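Local coordinates for protein Kif13b (Mus musculus, PDB 5B64) that is a kinesin-3 family member that probably carries cargo along microtubules, here as a non-motor fragment bound to a different protein, at residues I31-K37 against F112-F118; E40-Q46 against E64-R70. All coordinates share one frame; numbering follows the deposited sequence.

Contact 1: I31-K37 against F112-F118; sequences IAEELDK and FKRADPF
A32 and F118 bring the two segments to a CA-CA separation of 6.7 Å where the end of helix 9-34 meets the loop leaving helix 106-114; L35 and F112, 7.8 Å apart between CA atoms, mark its approach to the last turn of that helix. Helix 9-34 finishes in a Schellman motif: D36 takes a positive phi (62°), its N bonds back to E33 O, and K37 N reaches A32 O. That turn sends K37 across to the other helix end. Its chain, bent at chi2 and chi4, brings NZ among three C-terminal carbonyls. NZ meets F112 O at 2.8 Å in the carbonyl plane and A115 O at 3.1 Å from above that carbonyl's plane, with a weak bond to K113 O. Lysine suits the place because an ammonium can offer three N-H groups, and its charge probably also suits the negative pole of the helix. Beside it, the flat ring of F118 fills the apolar side of the junction. A32 CA makes a CH-pi contact over one face, 3.9 Å from the centroid, where a small residue lets the ring come close to the helix; P117 CG lies over the opposite face. L35 CD1 approaches the ring edge, and L35 also packs on L94 and W98. D116 accepts from F118 N through OD1, an Asx turn, while its OD2 pairs with R71. At the ring's edge, in its plane, I31 CG2 stands 3.6 Å from F118 CZ.

Contact 2: E40-Q46 against E64-R70; sequences EYKVTLQ and EPAIQVR
E40 and R70 lie side by side and point the same way, joined by backbone bonds in both directions and by a salt bridge. R70 NE aims almost straight at E40 OE1 (169° at the hydrogen), but at 3.3 Å the bond is weak; the carboxylate oxygen meets the edge of the guanidinium, with the two planes 80° apart. K42 NZ reaches the same OE1 at 3.6 Å, so one carboxylate gathers two cations, and a water accepts from K42 NZ and, weakly, from Q68 NE2. These long polar chains suit a face that is largely solvent-accessible at this end. Farther along it, A66 is small enough for the Q46 amide to lie against its methyl, Q46 CD coming to 3.5 Å from A66 CB. On the other face Y41 CD1 touches I67 CG2 at 3.9 Å, and its CE1 leans on V69 CG1. The ring is placed with CG anti to the carbonyl carbon (chi1 -61°), and the probable partner of its OH is F118 O. Helix 9-34 packs on this side through V25 and A28 against Y41, and helix 81-100 through L84 against I67. P65 sits in a non-hydrogen-bonded pair with L45, where its missing N-H costs this pairing nothing. I67 and V69 bond onward to W79 and Q77, making 64-71 the central strand of a three-stranded antiparallel sheet in sequential order, backed by helices.

How the contacts relate
Along the chain the order is 31-37, 40-46, 64-70 and 112-118, so the strand pair of contact 2 falls between the two halves of contact 1. Their centres are 19 Å apart. Helix 9-34 leads through a short loop into strand 40-46, and the probable hydrogen bond between Y41 OH and F118 O, 2.9 Å long, joins the contacts directly; V69 CG1 packs on the same carbonyl. Contact 1 thus fastens the C-terminal loop to the end of the first helix and onto the sheet. The bound protein reaches F112, K113, R114 and P117 of contact 1 but does not touch contact 2, which lies in the sheet, away from that partner.

Contact 1: I31-K37 against F112-F118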
loop_
_atom_site.group_PDB
_atom_site.type_symbol
_atom_site.label_atom_id
_atom_site.label_comp_id
_atom_site.label_asym_id
_atom_site.label_seq_id
_atom_site.Cartn_x
_atom_site.Cartn_y
_atom_site.Cartn_z
ATOM N N ILE B 31 1.607 3.692 -15.029
ATOM C CA ILE B 31 1.043 2.632 -14.216
ATOM C C ILE B 31 1.319 2.921 -12.754
ATOM O O ILE B 31 0.458 2.731 -11.884
ATOM C CB ILE B 31 1.669 1.289 -14.573
ATOM C CG1 ILE B 31 1.311 0.923 -16.011
ATOM C CG2 ILE B 31 1.216 0.225 -13.602
ATOM C CD1 ILE B 31 2.000 -0.278 -16.501
ATOM N N ALA B 32 2.529 3.399 -12.494
ATOM C CA ALA B 32 2.904 3.768 -11.149
ATOM C C ALA B 32 1.965 4.863 -10.639
ATOM O O ALA B 32 1.513 4.837 -9.495
ATOM C CB ALA B 32 4.336 4.216 -11.113
ATOM N N GLU B 33 1.632 5.811 -11.499
ATOM C CA GLU B 33 0.738 6.887 -11.086
ATOM C C GLU B 33 -0.664 6.346 -10.799
ATOM O O GLU B 33 -1.310 6.759 -9.829
ATOM C CB GLU B 33 0.689 7.998 -12.155
ATOM C CG GLU B 33 -0.010 9.268 -11.702
ATOM C CD GLU B 33 0.775 10.048 -10.646
ATOM O OE1 GLU B 33 2.029 9.949 -10.609
ATOM O OE2 GLU B 33 0.133 10.774 -9.854
ATOM N N GLU B 34 -1.127 5.429 -11.649
ATOM C CA GLU B 34 -2.470 4.870 -11.517
ATOM C C GLU B 34 -2.619 4.117 -10.198
ATOM O O GLU B 34 -3.673 4.162 -9.541
ATOM C CB GLU B 34 -2.785 3.929 -12.686
ATOM C CG GLU B 34 -3.085 4.625 -14.009
ATOM C CD GLU B 34 -4.253 5.597 -13.906
ATOM O OE1 GLU B 34 -5.426 5.158 -13.980
ATOM O OE2 GLU B 34 -3.992 6.808 -13.748
ATOM N N LEU B 35 -1.547 3.430 -9.813
ATOM C CA LEU B 35 -1.604 2.552 -8.661
ATOM C C LEU B 35 -1.312 3.313 -7.386
ATOM O O LEU B 35 -1.297 2.738 -6.291
ATOM C CB LEU B 35 -0.671 1.364 -8.846
ATOM C CG LEU B 35 -1.115 0.399 -9.947
ATOM C CD1 LEU B 35 -0.777 -0.980 -9.547
ATOM C CD2 LEU B 35 -2.598 0.472 -10.201
ATOM N N ASP B 36 -1.122 4.618 -7.557
ATOM C CA ASP B 36 -0.854 5.548 -6.479
ATOM C C ASP B 36 0.454 5.192 -5.785
ATOM O O ASP B 36 0.569 5.216 -4.553
ATOM C CB ASP B 36 -2.024 5.612 -5.504
ATOM C CG ASP B 36 -1.976 6.843 -4.627
ATOM O OD1 ASP B 36 -1.302 7.824 -5.019
ATOM O OD2 ASP B 36 -2.615 6.834 -3.549
ATOM N N LYS B 37 1.433 4.840 -6.608
ATOM C CA LYS B 37 2.795 4.586 -6.166
ATOM C C LYS B 37 3.706 5.468 -7.012
ATOM O O LYS B 37 4.582 4.950 -7.697
ATOM C CB LYS B 37 3.169 3.129 -6.429
ATOM C CG LYS B 37 2.295 2.099 -5.760
ATOM C CD LYS B 37 2.885 1.670 -4.426
ATOM C CE LYS B 37 1.810 1.094 -3.531
ATOM N NZ LYS B 37 1.070 -0.030 -4.175
ATOM N N PHE B 112 -3.241 -4.443 -2.860
ATOM C CA PHE B 112 -2.788 -3.416 -3.801
ATOM C C PHE B 112 -1.876 -2.378 -3.142
ATOM O O PHE B 112 -0.932 -1.890 -3.774
ATOM C CB PHE B 112 -3.970 -2.757 -4.555
ATOM C CG PHE B 112 -4.626 -3.682 -5.553
ATOM C CD1 PHE B 112 -3.993 -3.994 -6.755
ATOM C CD2 PHE B 112 -5.841 -4.298 -5.265
ATOM C CE1 PHE B 112 -4.579 -4.890 -7.665
ATOM C CE2 PHE B 112 -6.447 -5.191 -6.180
ATOM C CZ PHE B 112 -5.810 -5.488 -7.379
ATOM N N LYS B 113 -2.140 -2.050 -1.879
ATOM C CA LYS B 113 -1.318 -1.055 -1.196
ATOM C C LYS B 113 0.127 -1.543 -1.074
ATOM O O LYS B 113 1.071 -0.785 -1.290
ATOM C CB LYS B 113 -1.874 -0.710 0.194
ATOM C CG LYS B 113 -0.977 0.283 0.959
ATOM C CD LYS B 113 -1.353 0.414 2.439
ATOM C CE LYS B 113 -0.233 -0.066 3.393
ATOM N NZ LYS B 113 0.808 0.968 3.767
ATOM N N ARG B 114 0.286 -2.818 -0.729
ATOM C CA ARG B 114 1.591 -3.370 -0.436
ATOM C C ARG B 114 2.364 -3.797 -1.681
ATOM O O ARG B 114 3.584 -3.921 -1.625
ATOM C CB ARG B 114 1.464 -4.542 0.548
ATOM C CG ARG B 114 0.903 -4.142 1.869
ATOM C CD ARG B 114 0.997 -5.236 2.893
ATOM N NE ARG B 114 2.319 -5.374 3.508
ATOM C CZ ARG B 114 2.796 -4.587 4.473
ATOM N NH1 ARG B 114 2.084 -3.551 4.926
ATOM N NH2 ARG B 114 4.002 -4.830 4.977
ATOM N N ALA B 115 1.672 -4.024 -2.798
ATOM C CA ALA B 115 2.339 -4.549 -3.981
ATOM C C ALA B 115 3.101 -3.453 -4.720
ATOM O O ALA B 115 2.501 -2.562 -5.329
ATOM C CB ALA B 115 1.342 -5.278 -4.918
ATOM N N ASP B 116 4.430 -3.540 -4.677
ATOM C CA ASP B 116 5.288 -2.483 -5.201
ATOM C C ASP B 116 6.428 -2.982 -6.093
ATOM O O ASP B 116 7.582 -3.062 -5.663
ATOM C CB ASP B 116 5.870 -1.689 -4.041
ATOM C CG ASP B 116 6.421 -0.365 -4.473
ATOM O OD1 ASP B 116 6.503 -0.137 -5.697
ATOM O OD2 ASP B 116 6.776 0.455 -3.593
ATOM N N PRO B 117 6.110 -3.311 -7.348
ATOM C CA PRO B 117 7.173 -3.695 -8.285
ATOM C C PRO B 117 7.875 -2.456 -8.860
ATOM O O PRO B 117 8.728 -2.578 -9.753
ATOM C CB PRO B 117 6.402 -4.439 -9.386
ATOM C CG PRO B 117 5.026 -3.790 -9.371
ATOM C CD PRO B 117 4.758 -3.405 -7.940
ATOM N N PHE B 118 7.516 -1.278 -8.351
ATOM C CA PHE B 118 7.957 -0.018 -8.954
ATOM C C PHE B 118 9.267 0.506 -8.347
ATOM O O PHE B 118 10.015 1.259 -8.987
ATOM C CB PHE B 118 6.861 1.056 -8.859
ATOM C CG PHE B 118 5.536 0.645 -9.457
ATOM C CD1 PHE B 118 4.500 0.178 -8.639
ATOM C CD2 PHE B 118 5.315 0.725 -10.841
ATOM C CE1 PHE B 118 3.274 -0.207 -9.190
ATOM C CE2 PHE B 118 4.084 0.338 -11.394
ATOM C CZ PHE B 118 3.068 -0.121 -10.570
#

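Contact 2: E40-Q46 against E64-R70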
loop_
_atom_site.group_PDB
_atom_site.type_symbol
_atom_site.label_atom_id
_atom_site.label_comp_id
_atom_site.label_asym_id
_atom_site.label_seq_id
_atom_site.Cartn_x
_atom_site.Cartn_y
_atom_site.Cartn_z
ATOM N N GLU B 40 9.410 8.329 -10.316
ATOM C CA GLU B 40 9.974 8.964 -11.505
ATOM C C GLU B 40 10.942 8.004 -12.210
ATOM O O GLU B 40 11.801 7.390 -11.574
ATOM C CB GLU B 40 10.665 10.285 -11.121
ATOM C CG GLU B 40 11.531 10.896 -12.209
ATOM C CD GLU B 40 12.501 11.961 -11.673
ATOM O OE1 GLU B 40 13.704 11.657 -11.484
ATOM O OE2 GLU B 40 12.062 13.106 -11.445
ATOM N N TYR B 41 10.771 7.845 -13.519
ATOM C CA TYR B 41 11.707 7.059 -14.309
ATOM C C TYR B 41 12.399 7.976 -15.300
ATOM O O TYR B 41 11.754 8.584 -16.145
ATOM C CB TYR B 41 11.012 5.890 -15.016
ATOM C CG TYR B 41 10.382 4.918 -14.047
ATOM C CD1 TYR B 41 11.144 3.918 -13.424
ATOM C CD2 TYR B 41 9.024 5.020 -13.720
ATOM C CE1 TYR B 41 10.559 3.042 -12.516
ATOM C CE2 TYR B 41 8.439 4.154 -12.822
ATOM C CZ TYR B 41 9.204 3.172 -12.218
ATOM O OH TYR B 41 8.592 2.333 -11.313
ATOM N N LYS B 42 13.712 8.099 -15.149
ATOM C CA LYS B 42 14.519 8.920 -16.024
ATOM C C LYS B 42 15.544 8.047 -16.748
ATOM O O LYS B 42 16.100 7.117 -16.169
ATOM C CB LYS B 42 15.255 9.982 -15.213
ATOM C CG LYS B 42 14.533 11.303 -15.011
ATOM C CD LYS B 42 15.481 12.274 -14.305
ATOM C CE LYS B 42 14.772 13.526 -13.798
ATOM N NZ LYS B 42 15.656 14.326 -12.891
ATOM N N VAL B 43 15.802 8.357 -18.012
ATOM C CA VAL B 43 16.791 7.620 -18.778
ATOM C C VAL B 43 18.191 8.256 -18.661
ATOM O O VAL B 43 18.365 9.463 -18.894
ATOM C CB VAL B 43 16.360 7.485 -20.261
ATOM C CG1 VAL B 43 17.432 6.766 -21.087
ATOM C CG2 VAL B 43 15.018 6.770 -20.368
ATOM N N THR B 44 19.167 7.437 -18.262
ATOM C CA THR B 44 20.577 7.816 -18.256
ATOM C C THR B 44 21.431 6.782 -18.972
ATOM O O THR B 44 20.945 5.821 -19.565
ATOM C CB THR B 44 21.166 7.878 -16.839
ATOM O OG1 THR B 44 20.256 7.286 -15.894
ATOM C CG2 THR B 44 21.550 9.316 -16.449
ATOM N N LEU B 45 22.735 6.965 -18.876
ATOM C CA LEU B 45 23.649 5.973 -19.399
ATOM C C LEU B 45 24.313 5.159 -18.299
ATOM O O LEU B 45 24.377 5.557 -17.127
ATOM C CB LEU B 45 24.707 6.643 -20.262
ATOM C CG LEU B 45 24.109 7.362 -21.473
ATOM C CD1 LEU B 45 25.217 7.811 -22.427
ATOM C CD2 LEU B 45 23.040 6.540 -22.203
ATOM N N GLN B 46 24.779 3.987 -18.684
ATOM C CA GLN B 46 25.773 3.311 -17.884
ATOM C C GLN B 46 26.704 2.549 -18.807
ATOM O O GLN B 46 26.407 2.323 -19.984
ATOM C CB GLN B 46 25.149 2.405 -16.813
ATOM C CG GLN B 46 24.518 1.107 -17.318
ATOM C CD GLN B 46 23.814 0.334 -16.191
ATOM O OE1 GLN B 46 24.191 0.444 -15.014
ATOM N NE2 GLN B 46 22.777 -0.430 -16.545
ATOM N N GLU B 64 25.082 2.150 -22.815
ATOM C CA GLU B 64 23.754 1.695 -23.132
ATOM C C GLU B 64 22.841 2.333 -22.096
ATOM O O GLU B 64 23.316 2.826 -21.069
ATOM C CB GLU B 64 23.700 0.185 -23.069
ATOM C CG GLU B 64 23.960 -0.363 -21.709
ATOM C CD GLU B 64 24.145 -1.860 -21.761
ATOM O OE1 GLU B 64 23.685 -2.562 -20.827
ATOM O OE2 GLU B 64 24.751 -2.331 -22.755
ATOM N N PRO B 65 21.532 2.368 -22.373
ATOM C CA PRO B 65 20.650 3.056 -21.427
ATOM C C PRO B 65 20.456 2.335 -20.093
ATOM O O PRO B 65 20.414 1.100 -20.006
ATOM C CB PRO B 65 19.320 3.149 -22.185
ATOM C CG PRO B 65 19.671 2.942 -23.617
ATOM C CD PRO B 65 20.856 2.050 -23.642
ATOM N N ALA B 66 20.348 3.141 -19.045
ATOM C CA ALA B 66 19.962 2.668 -17.720
ATOM C C ALA B 66 18.867 3.592 -17.182
ATOM O O ALA B 66 18.612 4.670 -17.739
ATOM C CB ALA B 66 21.169 2.624 -16.770
ATOM N N ILE B 67 18.217 3.168 -16.109
ATOM C CA ILE B 67 17.019 3.839 -15.647
ATOM C C ILE B 67 17.193 4.371 -14.240
ATOM O O ILE B 67 17.419 3.600 -13.291
ATOM C CB ILE B 67 15.813 2.883 -15.649
ATOM C CG1 ILE B 67 15.673 2.190 -17.009
ATOM C CG2 ILE B 67 14.552 3.626 -15.220
ATOM C CD1 ILE B 67 15.495 3.127 -18.163
ATOM N N GLN B 68 17.082 5.687 -14.107
ATOM C CA GLN B 68 17.116 6.296 -12.796
ATOM C C GLN B 68 15.724 6.254 -12.209
ATOM O O GLN B 68 14.778 6.758 -12.803
ATOM C CB GLN B 68 17.613 7.732 -12.856
ATOM C CG GLN B 68 17.417 8.450 -11.534
ATOM C CD GLN B 68 18.223 9.724 -11.444
ATOM O OE1 GLN B 68 19.455 9.686 -11.395
ATOM N NE2 GLN B 68 17.533 10.867 -11.423
ATOM N N VAL B 69 15.615 5.632 -11.043
ATOM C CA VAL B 69 14.338 5.387 -10.414
ATOM C C VAL B 69 14.267 6.227 -9.140
ATOM O O VAL B 69 15.073 6.061 -8.226
ATOM C CB VAL B 69 14.158 3.883 -10.096
ATOM C CG1 VAL B 69 12.794 3.628 -9.485
ATOM C CG2 VAL B 69 14.351 3.038 -11.348
ATOM N N ARG B 70 13.324 7.160 -9.093
ATOM C CA ARG B 70 13.224 8.040 -7.944
ATOM C C ARG B 70 11.839 7.967 -7.302
ATOM O O ARG B 70 10.813 7.993 -7.995
ATOM C CB ARG B 70 13.588 9.480 -8.321
ATOM C CG ARG B 70 14.076 10.306 -7.135
ATOM C CD ARG B 70 14.090 11.806 -7.430
ATOM N NE ARG B 70 15.038 12.172 -8.479
ATOM C CZ ARG B 70 16.266 12.638 -8.253
ATOM N NH1 ARG B 70 16.701 12.795 -7.008
ATOM N NH2 ARG B 70 17.058 12.951 -9.272
HETATM O O HOH W 1 18.170 14.242 -11.594
#